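Local coordinates for subtilisin-like protein (Prochloron didemni, PDB 3ZXY) that probably acts as a serine-type endopeptidase, this chain being the subtilisin-like protease domain of a longer protein, at residues R11-D16 with E99-A104; L223-Q228 with Q238-L243. The protein carries 1 engineered substitution. All coordinates share one frame; numbering follows the deposited sequence.

Contact 1 (R11-D16 with E99-A104)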
loop_
_atom_site.group_PDB
_atom_site.type_symbol
_atom_site.label_atom_id
_atom_site.label_comp_id
_atom_site.label_asym_id
_atom_site.label_seq_id
_atom_site.Cartn_x
_atom_site.Cartn_y
_atom_site.Cartn_z
ATOM N N ARG A 11 -10.833 5.730 4.495
ATOM C CA ARG A 11 -9.768 6.639 4.073
ATOM C C ARG A 11 -8.456 5.904 3.904
ATOM O O ARG A 11 -7.984 5.235 4.825
ATOM C CB ARG A 11 -9.623 7.771 5.093
ATOM C CG ARG A 11 -10.874 8.634 5.169
ATOM C CD ARG A 11 -10.868 9.572 6.362
ATOM N NE ARG A 11 -11.191 8.913 7.634
ATOM C CZ ARG A 11 -12.404 8.609 8.089
ATOM N NH1 ARG A 11 -13.530 8.867 7.397
ATOM N NH2 ARG A 11 -12.503 8.027 9.285
ATOM N N VAL A 12 -7.885 6.041 2.717
ATOM C CA VAL A 12 -6.621 5.400 2.369
ATOM C C VAL A 12 -5.619 6.509 2.069
ATOM O O VAL A 12 -5.846 7.324 1.177
ATOM C CB VAL A 12 -6.768 4.516 1.124
ATOM C CG1 VAL A 12 -5.457 3.832 0.790
ATOM C CG2 VAL A 12 -7.896 3.515 1.306
ATOM N N ALA A 13 -4.529 6.543 2.825
ATOM C CA ALA A 13 -3.462 7.523 2.612
ATOM C C ALA A 13 -2.369 6.924 1.746
ATOM O O ALA A 13 -1.995 5.759 1.939
ATOM C CB ALA A 13 -2.886 7.975 3.932
ATOM N N ILE A 14 -1.886 7.711 0.790
ATOM C CA ILE A 14 -0.777 7.343 -0.074
ATOM C C ILE A 14 0.385 8.231 0.353
ATOM O O ILE A 14 0.338 9.442 0.170
ATOM C CB ILE A 14 -1.087 7.631 -1.561
ATOM C CG1 ILE A 14 -2.379 6.941 -1.999
ATOM C CG2 ILE A 14 0.103 7.237 -2.447
ATOM C CD1 ILE A 14 -2.334 5.434 -1.931
ATOM N N LEU A 15 1.433 7.623 0.914
ATOM C CA LEU A 15 2.636 8.333 1.308
ATOM C C LEU A 15 3.674 7.983 0.265
ATOM O O LEU A 15 4.298 6.923 0.313
ATOM C CB LEU A 15 3.095 7.898 2.701
ATOM C CG LEU A 15 2.398 8.598 3.872
ATOM C CD1 LEU A 15 0.878 8.487 3.845
ATOM C CD2 LEU A 15 2.964 8.037 5.169
ATOM N N ASP A 16 3.837 8.858 -0.704
ATOM C CA ASP A 16 4.656 8.548 -1.856
ATOM C C ASP A 16 5.185 9.856 -2.434
ATOM O O ASP A 16 5.347 10.844 -1.720
ATOM C CB ASP A 16 3.837 7.731 -2.882
ATOM C CG ASP A 16 4.700 6.772 -3.679
ATOM O OD1 ASP A 16 5.462 7.245 -4.536
ATOM O OD2 ASP A 16 4.636 5.543 -3.438
ATOM N N GLU A 99 2.396 10.313 10.768
ATOM C CA GLU A 99 1.611 11.067 11.757
ATOM C C GLU A 99 0.564 11.967 11.068
ATOM O O GLU A 99 -0.569 12.092 11.551
ATOM C CB GLU A 99 2.566 11.815 12.721
ATOM C CG GLU A 99 3.450 10.791 13.435
ATOM C CD GLU A 99 4.280 11.276 14.603
ATOM O OE1 GLU A 99 4.183 12.455 15.015
ATOM O OE2 GLU A 99 5.045 10.418 15.124
ATOM N N ARG A 100 0.925 12.579 9.940
ATOM C CA ARG A 100 -0.005 13.418 9.171
ATOM C C ARG A 100 -1.226 12.592 8.767
ATOM O O ARG A 100 -2.367 13.018 8.901
ATOM C CB ARG A 100 0.695 13.960 7.909
ATOM C CG ARG A 100 -0.075 15.008 7.113
ATOM C CD ARG A 100 0.052 16.398 7.721
ATOM N NE ARG A 100 -0.299 17.475 6.781
ATOM C CZ ARG A 100 -1.498 18.043 6.644
ATOM N NH1 ARG A 100 -2.531 17.691 7.401
ATOM N NH2 ARG A 100 -1.664 19.000 5.740
ATOM N N ALA A 101 -0.962 11.391 8.272
ATOM C CA ALA A 101 -2.030 10.511 7.815
ATOM C C ALA A 101 -2.910 10.034 8.957
ATOM O O ALA A 101 -4.128 10.047 8.839
ATOM C CB ALA A 101 -1.457 9.309 7.075
ATOM N N VAL A 102 -2.304 9.594 10.056
ATOM C CA VAL A 102 -3.077 9.163 11.226
ATOM C C VAL A 102 -3.975 10.310 11.710
ATOM O O VAL A 102 -5.177 10.123 11.991
ATOM C CB VAL A 102 -2.164 8.693 12.381
ATOM C CG1 VAL A 102 -2.984 8.474 13.653
ATOM C CG2 VAL A 102 -1.387 7.439 12.001
ATOM N N ASN A 103 -3.404 11.513 11.809
ATOM C CA ASN A 103 -4.162 12.663 12.295
ATOM C C ASN A 103 -5.301 13.103 11.376
ATOM O O ASN A 103 -6.266 13.706 11.844
ATOM C CB ASN A 103 -3.222 13.831 12.574
ATOM C CG ASN A 103 -2.337 13.572 13.773
ATOM O OD1 ASN A 103 -2.735 12.883 14.714
ATOM N ND2 ASN A 103 -1.150 14.155 13.770
ATOM N N ALA A 104 -5.206 12.753 10.093
ATOM C CA ALA A 104 -6.234 13.028 9.091
ATOM C C ALA A 104 -7.273 11.897 9.000
ATOM O O ALA A 104 -8.171 11.943 8.150
ATOM C CB ALA A 104 -5.596 13.253 7.728
#
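Ala-13 and Leu-15, on the inner strand 11-16 of the subtilisin-like parallel sheet, pack against Ala-101 in the last turns of helix 91-103. Ala-13 points its methyl straight at Ala-101 CB, 3.7 Å from Ala-13 CB, whereas the Ala-101 methyl comes in at a slant. With so little between them, strand and helix sit close: their CA atoms are 6.2 Å apart at this pair. Leu-15 adds one branch to the same methyl, its CD1 lying 4.1 Å from Ala-101 CB. Ala-101 CB is thus shared by two strand residues, while Ile-109 of the adjoining strand also touches Ala-101.

Helix 91-103 belongs to a beta-alpha-beta crossover: it leaves strand 75-80 and leads to strand 108-111, passing over strand 11-16, which lies between those two in the sheet. Helix 47-60 packs on the other face, against Val-12 and Ile-14. Further along the same segment Asp-16, the predicted charge-relay aspartate, hydrogen-bonds through OD1 to His-51 ND1.

The contact changes character at Arg-11. Its CD comes 4.0 Å from the carbonyl O of Ala-104, where the helix has given way to a turn, and a bend at chi3 (-77°) carries NE round to hydrogen-bond Gly-105 O. The guanidinium stands obliquely to Ala-104 O. At this helix end Ala-104 N makes two weak bonds, to Arg-100 O at 3.1 Å and to Ala-101 O at 3.2 Å.

Contact 2 (L223-Q228 with Q238-L243)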
loop_
_atom_site.group_PDB
_atom_site.type_symbol
_atom_site.label_atom_id
_atom_site.label_comp_id
_atom_site.label_asym_id
_atom_site.label_seq_id
_atom_site.Cartn_x
_atom_site.Cartn_y
_atom_site.Cartn_z
ATOM N N LEU A 223 -11.232 -2.442 0.388
ATOM C CA LEU A 223 -12.473 -3.124 0.053
ATOM C C LEU A 223 -12.971 -3.989 1.210
ATOM O O LEU A 223 -14.176 -4.061 1.437
ATOM C CB LEU A 223 -12.322 -3.962 -1.213
ATOM C CG LEU A 223 -12.033 -3.164 -2.487
ATOM C CD1 LEU A 223 -11.898 -4.131 -3.648
ATOM C CD2 LEU A 223 -13.130 -2.136 -2.772
ATOM N N LEU A 224 -12.063 -4.632 1.933
ATOM C CA LEU A 224 -12.473 -5.424 3.104
ATOM C C LEU A 224 -13.030 -4.527 4.218
ATOM O O LEU A 224 -14.048 -4.850 4.829
ATOM C CB LEU A 224 -11.318 -6.298 3.588
ATOM C CG LEU A 224 -10.978 -7.462 2.652
ATOM C CD1 LEU A 224 -9.586 -7.997 2.981
ATOM C CD2 LEU A 224 -12.026 -8.574 2.758
ATOM N N LEU A 225 -12.392 -3.395 4.482
ATOM C CA LEU A 225 -12.957 -2.413 5.412
ATOM C C LEU A 225 -14.318 -1.918 4.949
ATOM O O LEU A 225 -15.218 -1.724 5.750
ATOM C CB LEU A 225 -12.010 -1.226 5.597
ATOM C CG LEU A 225 -10.690 -1.496 6.302
ATOM C CD1 LEU A 225 -9.790 -0.268 6.175
ATOM C CD2 LEU A 225 -10.950 -1.826 7.765
ATOM N N SER A 226 -14.464 -1.688 3.652
ATOM C CA SER A 226 -15.722 -1.214 3.103
ATOM C C SER A 226 -16.819 -2.255 3.337
ATOM O O SER A 226 -17.967 -1.914 3.653
ATOM C CB SER A 226 -15.553 -0.906 1.621
ATOM O OG SER A 226 -14.641 0.177 1.444
ATOM N N GLU A 227 -16.447 -3.522 3.207
ATOM C CA GLU A 227 -17.381 -4.601 3.502
ATOM C C GLU A 227 -17.783 -4.621 4.974
ATOM O O GLU A 227 -18.939 -4.869 5.297
ATOM C CB GLU A 227 -16.784 -5.942 3.076
ATOM C CG GLU A 227 -17.843 -7.010 2.851
ATOM C CD GLU A 227 -18.752 -6.695 1.672
ATOM O OE1 GLU A 227 -18.306 -6.017 0.705
ATOM O OE2 GLU A 227 -19.924 -7.122 1.701
ATOM N N GLN A 228 -16.839 -4.383 5.876
ATOM C CA GLN A 228 -17.174 -4.298 7.283
ATOM C C GLN A 228 -18.223 -3.224 7.521
ATOM O O GLN A 228 -19.201 -3.458 8.236
ATOM C CB GLN A 228 -15.929 -4.043 8.142
ATOM C CG GLN A 228 -14.987 -5.230 8.218
ATOM C CD GLN A 228 -13.702 -4.938 8.969
ATOM O OE1 GLN A 228 -13.228 -3.816 9.002
ATOM N NE2 GLN A 228 -13.095 -5.984 9.534
ATOM N N GLN A 238 -6.642 -3.681 11.673
ATOM C CA GLN A 238 -5.800 -4.790 12.113
ATOM C C GLN A 238 -6.475 -6.145 11.917
ATOM O O GLN A 238 -5.813 -7.133 11.639
ATOM C CB GLN A 238 -5.295 -4.603 13.543
ATOM C CG GLN A 238 -4.125 -3.624 13.637
ATOM C CD GLN A 238 -2.867 -4.119 12.909
ATOM O OE1 GLN A 238 -2.518 -5.300 12.983
ATOM N NE2 GLN A 238 -2.196 -3.222 12.207
ATOM N N LYS A 239 -7.791 -6.199 12.016
ATOM C CA LYS A 239 -8.510 -7.431 11.694
ATOM C C LYS A 239 -8.386 -7.749 10.211
ATOM O O LYS A 239 -8.247 -8.923 9.823
ATOM C CB LYS A 239 -9.996 -7.323 12.074
ATOM C CG LYS A 239 -10.779 -8.608 11.825
ATOM C CD LYS A 239 -12.199 -8.487 12.345
ATOM C CE LYS A 239 -12.953 -9.818 12.286
ATOM N NZ LYS A 239 -14.409 -9.607 12.529
ATOM N N VAL A 240 -8.457 -6.722 9.365
ATOM C CA VAL A 240 -8.305 -6.935 7.936
ATOM C C VAL A 240 -6.914 -7.490 7.613
ATOM O O VAL A 240 -6.771 -8.408 6.792
ATOM C CB VAL A 240 -8.633 -5.652 7.153
ATOM C CG1 VAL A 240 -8.091 -5.735 5.729
ATOM C CG2 VAL A 240 -10.145 -5.373 7.202
ATOM N N ARG A 241 -5.884 -6.968 8.267
ATOM C CA ARG A 241 -4.559 -7.569 8.143
ATOM C C ARG A 241 -4.563 -9.060 8.488
ATOM O O ARG A 241 -3.992 -9.884 7.779
ATOM C CB ARG A 241 -3.566 -6.840 9.043
ATOM C CG ARG A 241 -2.155 -7.402 9.027
ATOM C CD ARG A 241 -1.315 -6.572 9.969
ATOM N NE ARG A 241 0.021 -7.022 10.208
ATOM C CZ ARG A 241 0.430 -7.780 11.216
ATOM N NH1 ARG A 241 -0.412 -8.324 12.104
ATOM N NH2 ARG A 241 1.728 -8.015 11.327
ATOM N N GLN A 242 -5.222 -9.402 9.594
ATOM C CA GLN A 242 -5.260 -10.795 10.054
ATOM C C GLN A 242 -5.980 -11.674 9.019
ATOM O O GLN A 242 -5.559 -12.810 8.734
ATOM C CB GLN A 242 -5.936 -10.862 11.428
ATOM C CG GLN A 242 -5.681 -12.159 12.167
ATOM C CD GLN A 242 -4.298 -12.255 12.806
ATOM O OE1 GLN A 242 -3.429 -11.401 12.598
ATOM N NE2 GLN A 242 -4.092 -13.296 13.582
ATOM N N LEU A 243 -7.069 -11.149 8.462
ATOM C CA LEU A 243 -7.813 -11.880 7.431
ATOM C C LEU A 243 -6.976 -12.127 6.180
ATOM O O LEU A 243 -7.009 -13.212 5.603
ATOM C CB LEU A 243 -9.098 -11.137 7.042
ATOM C CG LEU A 243 -10.189 -11.079 8.107
ATOM C CD1 LEU A 243 -11.171 -9.965 7.755
ATOM C CD2 LEU A 243 -10.903 -12.412 8.217
#
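The side-chain amide of Gln-228 has the Val-240 methyl CG2 on one side of its plane, displaced outward beyond the amide O and N and nearly equidistant from them: CG2 is 3.8 Å from Gln-228 NE2 and 3.9 Å from Gln-228 OE1. At the NE2 end comes the aliphatic chain of Lys-239, whose CD is 3.9 Å from Gln-228 NE2. On the oxygen side, OE1 accepts a hydrogen bond from the backbone N of Asp-236, just ahead of helix 237-247, and this helps to fix how the amide is turned.

These are the facing sides of two successive helices of the subtilisin-like fold, 210-230 and 237-247. The first begins next to the predicted nucleophile position, Ala-211 here by engineering, but the contact itself lies well down that helix, away from the active site. The axes approach to 9.9 Å and cross at 119°, which leaves room for one layer of side chains.

Val-240 sits at the middle of the contact, among Leu-224, Leu-225 and Gln-228. Both its methyls touch Leu-224 CB; CG1, anti to the backbone N (chi1 163°), also meets Leu-224 CD1, and CG2 goes on to Leu-225 and the amide. Phe-273 and Leu-276 of helix 269-278 also touch Leu-224, so a third helix closes over this side. No hydrogen bond crosses between the two segments; apart from the amide, the contact is hydrocarbon against hydrocarbon, and Leu-225 makes the closest approach, with CD2 3.7 Å from Val-240 CG2.

How the contacts relate
From the N terminus, strand 11-16 comes first and is met 83 residues later by the end of helix 91-103, so contact 1 closes a long loop that takes in strands 30-33 and 75-80 and helix 47-60. Contact 2 follows entirely downstream: after helix 210-230 the chain turns through a short connection into helix 237-247, and 238-243 packs on 223-228 with nine residues between the two segments. The two loops run in series, neither nested nor crossed. Contact 1 ties the sheet to a crossover helix, contact 2 one helix to the next. Their centres are 18 Å apart and their nearest atoms about 6 Å; His-107 neighbours both, bonded to Arg-11 and touched by Leu-225.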